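Local coordinates for protein DNA polymerase III beta subunit (Streptococcus pyogenes, PDB 2AVT) that probably forms a two-subunit ring that encircles DNA and slides along it, keeping the replicative DNA polymerase attached to its template, at residues A[15-20]-A[54-59]; A[187-192]-A[365-370]; A[213-218]-A[238-243]; A[356-361]-A[369-374]. All coordinates share one frame; numbering follows the deposited sequence.

In the fold
Interaction 1 comes first along the chain. It closes a loop of strands in the N-terminal domain and ends before the other contacts begin. Interaction 2 joins 187-192 to 365-370, so it ties the central domain to the C-terminal one. Interaction 3 falls wholly within that long loop, where the end of helix 205-214 meets strand 238-243. Interaction 4 closes a short hairpin and shares Ile369 and Gln370 with interaction 2. Interactions 1 and 3 touch through neighbouring strands 52-59 and 238-243, which carry one sheet from the N-terminal to the central domain. Interactions 2 and 4 meet in a second sheet, which bridges the next domain boundary.

Interaction 1: A[15-20]-A[54-59]; sequences LNTTKR and IENTIP
Thr18 and Ile54 are where the two backbones come nearest, with Thr18 CA 5.7 Å from Ile54 CA. This is helix-on-sheet packing in the DNA polymerase III beta subunit fold. The last turn of helix 8-18 lies against the sheet at strand 52-59, and no hydrogen bond links the two segments. Ile54 and Asn56 both point at the helix, two residues apart on the strand. Ile54 sends its two branches to different places. Its CG2 reaches the helix backbone, 4.1 Å from Thr18 CA. Its CD1 reaches further along the chain to Arg20 CB, also at 4.1 Å. Arg20 then bends away, and its NE pairs with Glu210 in a salt bridge.

Asn56 meets both threonines. Its CG lies anti to the backbone N (chi1 -175°), which carries the amide in toward the helix. The Asn56 side chain runs at about a right angle to that of Thr17, and Asn56 ND2 sits 3.9 Å from Thr17 CB. That nitrogen also makes a weak hydrogen bond to Ala14 O. The threonine hydroxyls turn back on their own helix: Thr17 OG1 bonds to His13 O and Thr18 OG1 to Ala14 O. Ala14 O therefore has a partner from each side of the contact. Thr18 OG1 also packs against carbon, 3.5 Å from Asn56 CB.

Interaction 2: A[187-192]-A[365-370]; sequences QRLITL and EESFIQ
Arg188 and Glu366 stack flat on each other beside a junction of antiparallel strands. Strands 184-191 and 367-372 are neighbours here, and their short segments run at 162°. The pairing continues one sheet from the central domain into the C-terminal domain.

The guanidinium and carboxylate planes are only 6° apart. Glu366 OE1 lies over the centre of the guanidinium, 3.6 Å from Arg188 CZ. The salt bridge is long, with Arg188 NH1 3.7 Å from Glu366 OE1. No N-H points at that oxygen, so the attraction is one of charge alone. The opposite face of the guanidinium carries Ile190 CD1, off toward the rim. The Arg188 chain bends at chi2 (67°), which folds its end over toward the other strand. Arg188 NH1 has a second salt-bridge partner in Glu148 OE1. The two glutamates come close to each other there, and the arginine probably eases their repulsion.

Phe368 lies across from Arg188 as a non-hydrogen-bonded pair, and its side chain is on the same sheet face. Its ring offers an edge to the other backbone, with Phe368 CD1 3.4 Å from Gln187 O and that oxygen in the ring plane. Gln187 O also accepts the N-H of Ile369 at 3.0 Å from Ile369 N. The return bond runs from Gln187 N to Ile369 O at 2.8 Å. A water near the guanidinium plane accepts from Arg188 NE at 2.9 Å. The same water donates to Leu189 O and accepts from Ser367 N.

Interaction 3: A[213-218]-A[238-243]; sequences AVFTDD and ISFYTR
Val214 has CG1 anti to its backbone N (chi1 -179°), which leaves CG2 beside that N and splits the two methyls between two strand residues. Phe240 also has its CG anti to the backbone N (chi1 -174°), and its ring reaches in toward the helix. Phe215, the first residue past the helix, brings the end of its ring back to the strand.

Val214 CG1 lies 4.1 Å from Ile238 CG2, while Val214 CG2 touches Phe240 CE2 at 3.8 Å. The Phe215 ring bridges the same two strand residues. Its edge meets Phe240 CB, which is 3.6 Å from Phe215 CE2 and near the ring plane. Phe215 CZ packs on Ile238 CG2 at 3.7 Å. The Phe215 and Ile238 side chains run antiparallel alongside one another. The join is apolar and has no hydrogen bond across it.

This is part of the helix-on-sheet core of the central domain. Phe215 also meets the ring of Phe211, one turn back in helix 205-214. Val214 and Phe240 both touch Ile54 of strand 52-59, so the packing runs on into the N-terminal domain.

Interaction 4: A[356-361]-A[369-374]; sequences PFTLTP and IQLITP
Phe357 holds its ring in the crowded position between its backbone N and carbonyl carbon (chi1 59°), a torsion that folds the ring over Ile372 on the partner strand. The Ile372 CB lies over one face, 3.9 Å from the ring centroid of Phe357, in a CH-pi contact. It is set toward the rim, and Ile372 CG2 is 3.5 Å from Phe357 CZ.

The two segments belong to a beta hairpin near the end of the C-terminal domain. Its strands run antiparallel, at 154° between the short segments. Two hydrogen-bonded pairs hold them. Phe357 and Ile372 exchange N-H and C=O, as do Leu359 and Gln370; Leu359 N is 2.9 Å from Gln370 O. Between them lies the non-hydrogen-bonded pair Thr358 and Leu371.

Leu359 CD2 extends the apolar cluster begun by Phe357, and it meets Ile372 CD1 at 4.0 Å. Leu371 points to the other sheet face, and Pro356 CB, just before the strand, rests on Leu371 CG at 3.8 Å. Further along, the Thr360 and Ile369 side chains run alongside each other, touching through Thr360 CG2 and Ile369 CG1. The Gln370 amide is held from both ends. Its OE1 bonds to Ser337 OG, and its NE2 donates to a water 2.9 Å away that in turn donates to Leu359 O.

The Phe357 ring also meets the rings of Phe329 and Phe350. Strand 345-350 flanks the hairpin beyond strand 357-361. Strand 184-191 of the central domain flanks it beyond strand 367-372, so the hairpin sits inside a continuous antiparallel sheet.

Interaction 1: A[15-20]-A[54-59]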
loop_
_atom_site.group_PDB
_atom_site.type_symbol
_atom_site.label_atom_id
_atom_site.label_comp_id
_atom_site.label_asym_id
_atom_site.label_seq_id
_atom_site.Cartn_x
_atom_site.Cartn_y
_atom_site.Cartn_z
ATOM N N LEU A 15 20.731 -2.401 5.570
ATOM C CA LEU A 15 20.579 -2.001 4.176
ATOM C C LEU A 15 19.319 -1.170 3.980
ATOM O O LEU A 15 19.345 -0.147 3.301
ATOM C CB LEU A 15 20.525 -3.235 3.262
ATOM C CG LEU A 15 21.861 -3.934 3.006
ATOM C CD1 LEU A 15 21.648 -5.315 2.353
ATOM C CD2 LEU A 15 22.714 -3.038 2.122
ATOM N N ASN A 16 18.214 -1.613 4.568
ATOM C CA ASN A 16 16.956 -0.894 4.431
ATOM C C ASN A 16 17.002 0.477 5.086
ATOM O O ASN A 16 16.268 1.373 4.696
ATOM C CB ASN A 16 15.806 -1.698 5.024
ATOM C CG ASN A 16 15.467 -2.916 4.193
ATOM O OD1 ASN A 16 15.797 -2.982 3.009
ATOM N ND2 ASN A 16 14.786 -3.881 4.802
ATOM N N THR A 17 17.856 0.636 6.089
ATOM C CA THR A 17 17.984 1.923 6.764
ATOM C C THR A 17 18.717 2.896 5.849
ATOM O O THR A 17 18.327 4.054 5.698
ATOM C CB THR A 17 18.800 1.798 8.055
ATOM O OG1 THR A 17 18.110 0.945 8.974
ATOM C CG2 THR A 17 18.997 3.162 8.689
ATOM N N THR A 18 19.800 2.408 5.256
ATOM C CA THR A 18 20.619 3.202 4.356
ATOM C C THR A 18 19.826 3.578 3.100
ATOM O O THR A 18 19.967 4.684 2.574
ATOM C CB THR A 18 21.876 2.414 3.936
ATOM O OG1 THR A 18 22.562 1.949 5.110
ATOM C CG2 THR A 18 22.811 3.301 3.128
ATOM N N LYS A 19 18.999 2.645 2.638
ATOM C CA LYS A 19 18.177 2.843 1.448
ATOM C C LYS A 19 17.212 4.030 1.609
ATOM O O LYS A 19 16.656 4.521 0.624
ATOM C CB LYS A 19 17.397 1.553 1.144
ATOM C CG LYS A 19 16.482 1.615 -0.063
ATOM C CD LYS A 19 17.277 1.811 -1.334
ATOM C CE LYS A 19 16.358 2.001 -2.532
ATOM N NZ LYS A 19 15.515 3.217 -2.362
ATOM N N ARG A 20 17.009 4.484 2.845
ATOM C CA ARG A 20 16.121 5.616 3.095
ATOM C C ARG A 20 16.688 6.871 2.421
ATOM O O ARG A 20 15.952 7.781 2.071
ATOM C CB ARG A 20 15.983 5.879 4.600
ATOM C CG ARG A 20 15.539 4.691 5.430
ATOM C CD ARG A 20 14.131 4.278 5.102
ATOM N NE ARG A 20 13.201 5.393 5.228
ATOM C CZ ARG A 20 11.884 5.256 5.310
ATOM N NH1 ARG A 20 11.341 4.044 5.286
ATOM N NH2 ARG A 20 11.108 6.328 5.404
ATOM N N ILE A 54 23.336 8.972 4.194
ATOM C CA ILE A 54 23.364 8.112 5.369
ATOM C C ILE A 54 24.560 7.174 5.312
ATOM O O ILE A 54 24.741 6.458 4.326
ATOM C CB ILE A 54 22.092 7.253 5.474
ATOM C CG1 ILE A 54 20.877 8.150 5.709
ATOM C CG2 ILE A 54 22.219 6.254 6.628
ATOM C CD1 ILE A 54 19.578 7.391 5.721
ATOM N N GLU A 55 25.391 7.214 6.352
ATOM C CA GLU A 55 26.549 6.330 6.471
ATOM C C GLU A 55 26.237 5.460 7.680
ATOM O O GLU A 55 26.245 5.926 8.824
ATOM C CB GLU A 55 27.845 7.115 6.685
ATOM C CG GLU A 55 28.449 7.649 5.393
ATOM C CD GLU A 55 29.762 8.385 5.601
ATOM O OE1 GLU A 55 30.619 7.944 6.366
ATOM O OE2 GLU A 55 29.934 9.503 4.897
ATOM N N ASN A 56 25.938 4.196 7.414
ATOM C CA ASN A 56 25.560 3.260 8.461
ATOM C C ASN A 56 26.573 2.127 8.538
ATOM O O ASN A 56 26.799 1.389 7.571
ATOM C CB ASN A 56 24.145 2.743 8.172
ATOM C CG ASN A 56 23.603 1.837 9.272
ATOM O OD1 ASN A 56 24.103 1.827 10.398
ATOM N ND2 ASN A 56 22.560 1.088 8.948
ATOM N N THR A 57 27.186 2.007 9.708
ATOM C CA THR A 57 28.212 1.013 9.936
ATOM C C THR A 57 27.767 -0.174 10.769
ATOM O O THR A 57 27.134 -0.014 11.816
ATOM C CB THR A 57 29.440 1.654 10.636
ATOM O OG1 THR A 57 30.023 2.638 9.776
ATOM C CG2 THR A 57 30.483 0.587 10.974
ATOM N N ILE A 58 28.099 -1.365 10.285
ATOM C CA ILE A 58 27.811 -2.604 10.994
ATOM C C ILE A 58 29.177 -2.969 11.569
ATOM O O ILE A 58 30.110 -3.288 10.826
ATOM C CB ILE A 58 27.371 -3.731 10.051
ATOM C CG1 ILE A 58 26.107 -3.332 9.289
ATOM C CG2 ILE A 58 27.096 -4.999 10.861
ATOM C CD1 ILE A 58 25.830 -4.254 8.122
ATOM N N PRO A 59 29.319 -2.890 12.900
ATOM C CA PRO A 59 30.549 -3.190 13.639
ATOM C C PRO A 59 30.905 -4.670 13.741
ATOM O O PRO A 59 30.032 -5.519 13.870
ATOM C CB PRO A 59 30.268 -2.592 15.010
ATOM C CG PRO A 59 28.803 -2.894 15.174
ATOM C CD PRO A 59 28.245 -2.476 13.823
#

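Interaction 2: A[187-192]-A[365-370]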
loop_
_atom_site.group_PDB
_atom_site.type_symbol
_atom_site.label_atom_id
_atom_site.label_comp_id
_atom_site.label_asym_id
_atom_site.label_seq_id
_atom_site.Cartn_x
_atom_site.Cartn_y
_atom_site.Cartn_z
ATOM N N GLN A 187 5.163 25.948 16.163
ATOM C CA GLN A 187 6.375 26.334 16.892
ATOM C C GLN A 187 6.615 25.581 18.206
ATOM O O GLN A 187 5.700 25.367 19.003
ATOM C CB GLN A 187 6.336 27.828 17.195
ATOM C CG GLN A 187 7.504 28.325 18.031
ATOM C CD GLN A 187 7.221 29.677 18.662
ATOM O OE1 GLN A 187 6.437 29.788 19.614
ATOM N NE2 GLN A 187 7.840 30.709 18.126
ATOM N N ARG A 188 7.872 25.211 18.428
ATOM C CA ARG A 188 8.265 24.501 19.637
ATOM C C ARG A 188 9.439 25.238 20.278
ATOM O O ARG A 188 10.467 25.455 19.641
ATOM C CB ARG A 188 8.675 23.060 19.304
ATOM C CG ARG A 188 9.060 22.200 20.513
ATOM C CD ARG A 188 7.861 21.921 21.431
ATOM N NE ARG A 188 8.250 21.212 22.654
ATOM C CZ ARG A 188 8.627 19.937 22.701
ATOM N NH1 ARG A 188 8.666 19.206 21.595
ATOM N NH2 ARG A 188 8.983 19.394 23.858
ATOM N N LEU A 189 9.276 25.626 21.539
ATOM C CA LEU A 189 10.334 26.321 22.264
ATOM C C LEU A 189 10.834 25.423 23.380
ATOM O O LEU A 189 10.052 24.768 24.062
ATOM C CB LEU A 189 9.822 27.625 22.874
ATOM C CG LEU A 189 9.181 28.663 21.959
ATOM C CD1 LEU A 189 8.894 29.913 22.786
ATOM C CD2 LEU A 189 10.102 28.997 20.796
ATOM N N ILE A 190 12.142 25.392 23.555
ATOM C CA ILE A 190 12.746 24.578 24.592
ATOM C C ILE A 190 13.925 25.353 25.142
ATOM O O ILE A 190 14.560 26.115 24.414
ATOM C CB ILE A 190 13.243 23.229 24.012
ATOM C CG1 ILE A 190 12.048 22.355 23.632
ATOM C CG2 ILE A 190 14.124 22.517 25.013
ATOM C CD1 ILE A 190 12.434 21.013 23.039
ATOM N N THR A 191 14.190 25.192 26.435
ATOM C CA THR A 191 15.334 25.851 27.059
ATOM C C THR A 191 16.293 24.720 27.373
ATOM O O THR A 191 15.934 23.782 28.084
ATOM C CB THR A 191 14.977 26.565 28.392
ATOM O OG1 THR A 191 13.824 27.395 28.216
ATOM C CG2 THR A 191 16.143 27.442 28.839
ATOM N N LEU A 192 17.505 24.789 26.838
ATOM C CA LEU A 192 18.490 23.741 27.080
ATOM C C LEU A 192 18.960 23.770 28.534
ATOM O O LEU A 192 19.009 24.834 29.155
ATOM C CB LEU A 192 19.700 23.927 26.165
ATOM C CG LEU A 192 19.444 24.072 24.667
ATOM C CD1 LEU A 192 20.781 24.090 23.927
ATOM C CD2 LEU A 192 18.571 22.924 24.183
ATOM N N GLU A 365 2.456 20.446 28.888
ATOM C CA GLU A 365 3.715 19.824 29.280
ATOM C C GLU A 365 4.801 20.288 28.321
ATOM O O GLU A 365 5.996 20.096 28.561
ATOM C CB GLU A 365 3.607 18.306 29.228
ATOM C CG GLU A 365 2.618 17.732 30.208
ATOM C CD GLU A 365 2.721 16.230 30.309
ATOM O OE1 GLU A 365 2.516 15.547 29.283
ATOM O OE2 GLU A 365 3.013 15.735 31.417
ATOM N N GLU A 366 4.370 20.906 27.231
ATOM C CA GLU A 366 5.289 21.410 26.226
ATOM C C GLU A 366 4.921 22.836 25.855
ATOM O O GLU A 366 3.769 23.238 25.988
ATOM C CB GLU A 366 5.217 20.556 24.959
ATOM C CG GLU A 366 5.592 19.090 25.125
ATOM C CD GLU A 366 5.480 18.326 23.814
ATOM O OE1 GLU A 366 5.150 18.961 22.790
ATOM O OE2 GLU A 366 5.722 17.100 23.802
ATOM N N SER A 367 5.911 23.599 25.408
ATOM C CA SER A 367 5.675 24.957 24.947
ATOM C C SER A 367 5.483 24.760 23.443
ATOM O O SER A 367 6.353 25.083 22.635
ATOM C CB SER A 367 6.891 25.844 25.208
ATOM O OG SER A 367 6.721 27.114 24.599
ATOM N N PHE A 368 4.339 24.189 23.089
ATOM C CA PHE A 368 4.003 23.893 21.705
ATOM C C PHE A 368 2.814 24.745 21.278
ATOM O O PHE A 368 1.700 24.559 21.750
ATOM C CB PHE A 368 3.682 22.397 21.589
ATOM C CG PHE A 368 3.295 21.947 20.208
ATOM C CD1 PHE A 368 3.863 22.522 19.082
ATOM C CD2 PHE A 368 2.400 20.900 20.043
ATOM C CE1 PHE A 368 3.544 22.055 17.812
ATOM C CE2 PHE A 368 2.076 20.429 18.778
ATOM C CZ PHE A 368 2.651 21.008 17.660
ATOM N N ILE A 369 3.073 25.685 20.382
ATOM C CA ILE A 369 2.040 26.576 19.885
ATOM C C ILE A 369 1.875 26.446 18.375
ATOM O O ILE A 369 2.862 26.431 17.638
ATOM C CB ILE A 369 2.391 28.040 20.183
ATOM C CG1 ILE A 369 2.415 28.277 21.699
ATOM C CG2 ILE A 369 1.390 28.955 19.489
ATOM C CD1 ILE A 369 2.968 29.640 22.098
ATOM N N GLN A 370 0.630 26.337 17.925
ATOM C CA GLN A 370 0.331 26.254 16.499
ATOM C C GLN A 370 -0.604 27.407 16.157
ATOM O O GLN A 370 -1.475 27.766 16.950
ATOM C CB GLN A 370 -0.325 24.916 16.149
ATOM C CG GLN A 370 0.582 23.708 16.367
ATOM C CD GLN A 370 -0.083 22.414 15.977
ATOM O OE1 GLN A 370 -0.129 22.055 14.796
ATOM N NE2 GLN A 370 -0.619 21.708 16.959
HETATM O O HOH W 1 6.021 27.438 21.228
HETATM O O HOH W 2 8.946 22.712 25.079
#

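Interaction 3: A[213-218]-A[238-243]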
loop_
_atom_site.group_PDB
_atom_site.type_symbol
_atom_site.label_atom_id
_atom_site.label_comp_id
_atom_site.label_asym_id
_atom_site.label_seq_id
_atom_site.Cartn_x
_atom_site.Cartn_y
_atom_site.Cartn_z
ATOM N N ALA A 213 12.855 8.092 10.826
ATOM C CA ALA A 213 12.804 6.735 10.308
ATOM C C ALA A 213 14.143 6.021 10.429
ATOM O O ALA A 213 14.186 4.809 10.621
ATOM C CB ALA A 213 12.349 6.747 8.840
ATOM N N VAL A 214 15.232 6.771 10.336
ATOM C CA VAL A 214 16.566 6.184 10.396
ATOM C C VAL A 214 17.099 5.874 11.796
ATOM O O VAL A 214 17.718 4.829 12.007
ATOM C CB VAL A 214 17.583 7.087 9.674
ATOM C CG1 VAL A 214 18.966 6.461 9.728
ATOM C CG2 VAL A 214 17.144 7.295 8.220
ATOM N N PHE A 215 16.886 6.784 12.743
ATOM C CA PHE A 215 17.353 6.561 14.104
ATOM C C PHE A 215 16.273 5.862 14.928
ATOM O O PHE A 215 15.249 6.458 15.265
ATOM C CB PHE A 215 17.759 7.884 14.766
ATOM C CG PHE A 215 19.017 8.486 14.190
ATOM C CD1 PHE A 215 20.264 8.101 14.658
ATOM C CD2 PHE A 215 18.954 9.408 13.156
ATOM C CE1 PHE A 215 21.424 8.617 14.110
ATOM C CE2 PHE A 215 20.112 9.930 12.604
ATOM C CZ PHE A 215 21.349 9.534 13.083
ATOM N N THR A 216 16.504 4.585 15.230
ATOM C CA THR A 216 15.555 3.800 16.011
ATOM C C THR A 216 15.558 4.222 17.476
ATOM O O THR A 216 16.538 4.767 17.986
ATOM C CB THR A 216 15.854 2.290 15.898
ATOM O OG1 THR A 216 17.267 2.070 15.997
ATOM C CG2 THR A 216 15.350 1.753 14.570
ATOM N N ASP A 217 14.447 3.956 18.146
ATOM C CA ASP A 217 14.269 4.348 19.536
ATOM C C ASP A 217 15.244 3.764 20.543
ATOM O O ASP A 217 15.407 4.315 21.631
ATOM C CB ASP A 217 12.826 4.072 19.939
ATOM C CG ASP A 217 11.846 4.636 18.927
ATOM O OD1 ASP A 217 12.069 5.788 18.492
ATOM O OD2 ASP A 217 10.871 3.944 18.558
ATOM N N ASP A 218 15.906 2.668 20.193
ATOM C CA ASP A 218 16.874 2.083 21.107
ATOM C C ASP A 218 18.086 3.015 21.226
ATOM O O ASP A 218 18.933 2.843 22.103
ATOM C CB ASP A 218 17.302 0.692 20.620
ATOM C CG ASP A 218 17.900 0.717 19.228
ATOM O OD1 ASP A 218 17.239 1.250 18.317
ATOM O OD2 ASP A 218 19.022 0.201 19.043
ATOM N N ILE A 238 25.686 5.438 13.193
ATOM C CA ILE A 238 25.010 6.135 12.109
ATOM C C ILE A 238 25.348 7.610 11.978
ATOM O O ILE A 238 25.294 8.366 12.955
ATOM C CB ILE A 238 23.483 6.045 12.261
ATOM C CG1 ILE A 238 23.044 4.580 12.308
ATOM C CG2 ILE A 238 22.810 6.793 11.116
ATOM C CD1 ILE A 238 21.581 4.403 12.661
ATOM N N SER A 239 25.706 8.016 10.766
ATOM C CA SER A 239 25.980 9.422 10.494
ATOM C C SER A 239 24.960 9.832 9.439
ATOM O O SER A 239 24.909 9.274 8.340
ATOM C CB SER A 239 27.401 9.619 9.983
ATOM O OG SER A 239 28.328 9.400 11.025
ATOM N N PHE A 240 24.127 10.793 9.799
ATOM C CA PHE A 240 23.069 11.282 8.927
ATOM C C PHE A 240 23.335 12.759 8.591
ATOM O O PHE A 240 23.300 13.623 9.480
ATOM C CB PHE A 240 21.739 11.118 9.671
ATOM C CG PHE A 240 20.514 11.452 8.862
ATOM C CD1 PHE A 240 19.976 12.730 8.887
ATOM C CD2 PHE A 240 19.835 10.468 8.164
ATOM C CE1 PHE A 240 18.784 13.015 8.240
ATOM C CE2 PHE A 240 18.639 10.751 7.515
ATOM C CZ PHE A 240 18.116 12.023 7.555
ATOM N N TYR A 241 23.611 13.040 7.318
ATOM C CA TYR A 241 23.866 14.411 6.864
ATOM C C TYR A 241 22.668 14.950 6.104
ATOM O O TYR A 241 21.961 14.201 5.427
ATOM C CB TYR A 241 25.062 14.484 5.917
ATOM C CG TYR A 241 26.372 14.040 6.493
ATOM C CD1 TYR A 241 26.651 12.691 6.682
ATOM C CD2 TYR A 241 27.349 14.967 6.820
ATOM C CE1 TYR A 241 27.872 12.279 7.180
ATOM C CE2 TYR A 241 28.578 14.561 7.323
ATOM C CZ TYR A 241 28.831 13.218 7.499
ATOM O OH TYR A 241 30.046 12.811 8.000
ATOM N N THR A 242 22.454 16.257 6.199
ATOM C CA THR A 242 21.353 16.886 5.496
ATOM C C THR A 242 21.770 18.233 4.931
ATOM O O THR A 242 22.420 19.025 5.615
ATOM C CB THR A 242 20.159 17.144 6.404
ATOM O OG1 THR A 242 19.789 15.934 7.079
ATOM C CG2 THR A 242 18.994 17.637 5.569
ATOM N N ARG A 243 21.390 18.482 3.679
ATOM C CA ARG A 243 21.694 19.744 3.015
ATOM C C ARG A 243 20.816 20.822 3.643
ATOM O O ARG A 243 19.661 20.567 3.976
ATOM C CB ARG A 243 21.407 19.612 1.514
ATOM C CG ARG A 243 21.253 20.912 0.742
ATOM C CD ARG A 243 21.091 20.602 -0.747
ATOM N NE ARG A 243 20.571 21.728 -1.522
ATOM C CZ ARG A 243 19.326 22.189 -1.434
ATOM N NH1 ARG A 243 18.940 23.212 -2.192
ATOM N NH2 ARG A 243 18.461 21.627 -0.602
#

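Interaction 4: A[356-361]-A[369-374]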
loop_
_atom_site.group_PDB
_atom_site.type_symbol
_atom_site.label_atom_id
_atom_site.label_comp_id
_atom_site.label_asym_id
_atom_site.label_seq_id
_atom_site.Cartn_x
_atom_site.Cartn_y
_atom_site.Cartn_z
ATOM N N PRO A 356 -5.600 35.029 13.086
ATOM C CA PRO A 356 -5.127 33.666 13.325
ATOM C C PRO A 356 -5.471 33.201 14.735
ATOM O O PRO A 356 -5.297 33.952 15.697
ATOM C CB PRO A 356 -3.625 33.788 13.111
ATOM C CG PRO A 356 -3.534 34.848 12.057
ATOM C CD PRO A 356 -4.525 35.874 12.543
ATOM N N PHE A 357 -5.979 31.978 14.854
ATOM C CA PHE A 357 -6.313 31.415 16.155
ATOM C C PHE A 357 -5.252 30.382 16.523
ATOM O O PHE A 357 -4.796 29.620 15.670
ATOM C CB PHE A 357 -7.718 30.792 16.140
ATOM C CG PHE A 357 -7.906 29.692 15.129
ATOM C CD1 PHE A 357 -8.222 29.989 13.813
ATOM C CD2 PHE A 357 -7.818 28.362 15.507
ATOM C CE1 PHE A 357 -8.452 28.980 12.895
ATOM C CE2 PHE A 357 -8.048 27.348 14.593
ATOM C CZ PHE A 357 -8.365 27.656 13.287
ATOM N N THR A 358 -4.852 30.374 17.793
ATOM C CA THR A 358 -3.810 29.467 18.266
ATOM C C THR A 358 -4.315 28.220 18.966
ATOM O O THR A 358 -5.405 28.198 19.545
ATOM C CB THR A 358 -2.858 30.172 19.249
ATOM O OG1 THR A 358 -3.586 30.539 20.426
ATOM C CG2 THR A 358 -2.253 31.414 18.614
ATOM N N LEU A 359 -3.487 27.182 18.925
ATOM C CA LEU A 359 -3.809 25.912 19.549
ATOM C C LEU A 359 -2.601 25.486 20.386
ATOM O O LEU A 359 -1.457 25.628 19.958
ATOM C CB LEU A 359 -4.089 24.845 18.478
ATOM C CG LEU A 359 -4.921 25.182 17.231
ATOM C CD1 LEU A 359 -6.239 25.787 17.647
ATOM C CD2 LEU A 359 -4.162 26.149 16.335
ATOM N N THR A 360 -2.859 24.984 21.587
ATOM C CA THR A 360 -1.786 24.521 22.460
ATOM C C THR A 360 -2.295 23.294 23.189
ATOM O O THR A 360 -3.487 23.183 23.478
ATOM C CB THR A 360 -1.357 25.604 23.507
ATOM O OG1 THR A 360 -2.466 25.930 24.355
ATOM C CG2 THR A 360 -0.876 26.861 22.811
ATOM N N PRO A 361 -1.398 22.347 23.481
ATOM C CA PRO A 361 -1.766 21.113 24.184
ATOM C C PRO A 361 -2.481 21.419 25.496
ATOM O O PRO A 361 -2.167 22.403 26.161
ATOM C CB PRO A 361 -0.422 20.416 24.381
ATOM C CG PRO A 361 0.555 21.567 24.451
ATOM C CD PRO A 361 0.063 22.465 23.343
ATOM N N ILE A 369 3.073 25.685 20.382
ATOM C CA ILE A 369 2.040 26.576 19.885
ATOM C C ILE A 369 1.875 26.446 18.375
ATOM O O ILE A 369 2.862 26.431 17.638
ATOM C CB ILE A 369 2.391 28.040 20.183
ATOM C CG1 ILE A 369 2.415 28.277 21.699
ATOM C CG2 ILE A 369 1.390 28.955 19.489
ATOM C CD1 ILE A 369 2.968 29.640 22.098
ATOM N N GLN A 370 0.630 26.337 17.925
ATOM C CA GLN A 370 0.331 26.254 16.499
ATOM C C GLN A 370 -0.604 27.407 16.157
ATOM O O GLN A 370 -1.475 27.766 16.950
ATOM C CB GLN A 370 -0.325 24.916 16.149
ATOM C CG GLN A 370 0.582 23.708 16.367
ATOM C CD GLN A 370 -0.083 22.414 15.977
ATOM O OE1 GLN A 370 -0.129 22.055 14.796
ATOM N NE2 GLN A 370 -0.619 21.708 16.959
ATOM N N LEU A 371 -0.411 27.976 14.970
ATOM C CA LEU A 371 -1.190 29.121 14.505
ATOM C C LEU A 371 -1.881 28.783 13.173
ATOM O O LEU A 371 -1.244 28.271 12.258
ATOM C CB LEU A 371 -0.235 30.309 14.325
ATOM C CG LEU A 371 -0.696 31.772 14.317
ATOM C CD1 LEU A 371 -1.197 32.157 15.696
ATOM C CD2 LEU A 371 0.473 32.677 13.930
ATOM N N ILE A 372 -3.178 29.067 13.074
ATOM C CA ILE A 372 -3.939 28.799 11.855
ATOM C C ILE A 372 -4.692 30.039 11.386
ATOM O O ILE A 372 -5.489 30.614 12.132
ATOM C CB ILE A 372 -4.982 27.689 12.064
ATOM C CG1 ILE A 372 -4.291 26.349 12.311
ATOM C CG2 ILE A 372 -5.899 27.606 10.844
ATOM C CD1 ILE A 372 -5.263 25.218 12.627
ATOM N N THR A 373 -4.441 30.447 10.150
ATOM C CA THR A 373 -5.106 31.613 9.589
ATOM C C THR A 373 -6.485 31.226 9.073
ATOM O O THR A 373 -6.639 30.251 8.339
ATOM C CB THR A 373 -4.289 32.208 8.444
ATOM O OG1 THR A 373 -3.016 32.638 8.946
ATOM C CG2 THR A 373 -5.021 33.383 7.824
ATOM N N PRO A 374 -7.514 31.989 9.463
ATOM C CA PRO A 374 -8.897 31.741 9.052
ATOM C C PRO A 374 -9.230 32.300 7.668
ATOM O O PRO A 374 -8.399 32.936 7.019
ATOM C CB PRO A 374 -9.699 32.412 10.157
ATOM C CG PRO A 374 -8.865 33.619 10.453
ATOM C CD PRO A 374 -7.446 33.080 10.453
HETATM O O HOH W 3 -0.130 23.205 19.408
#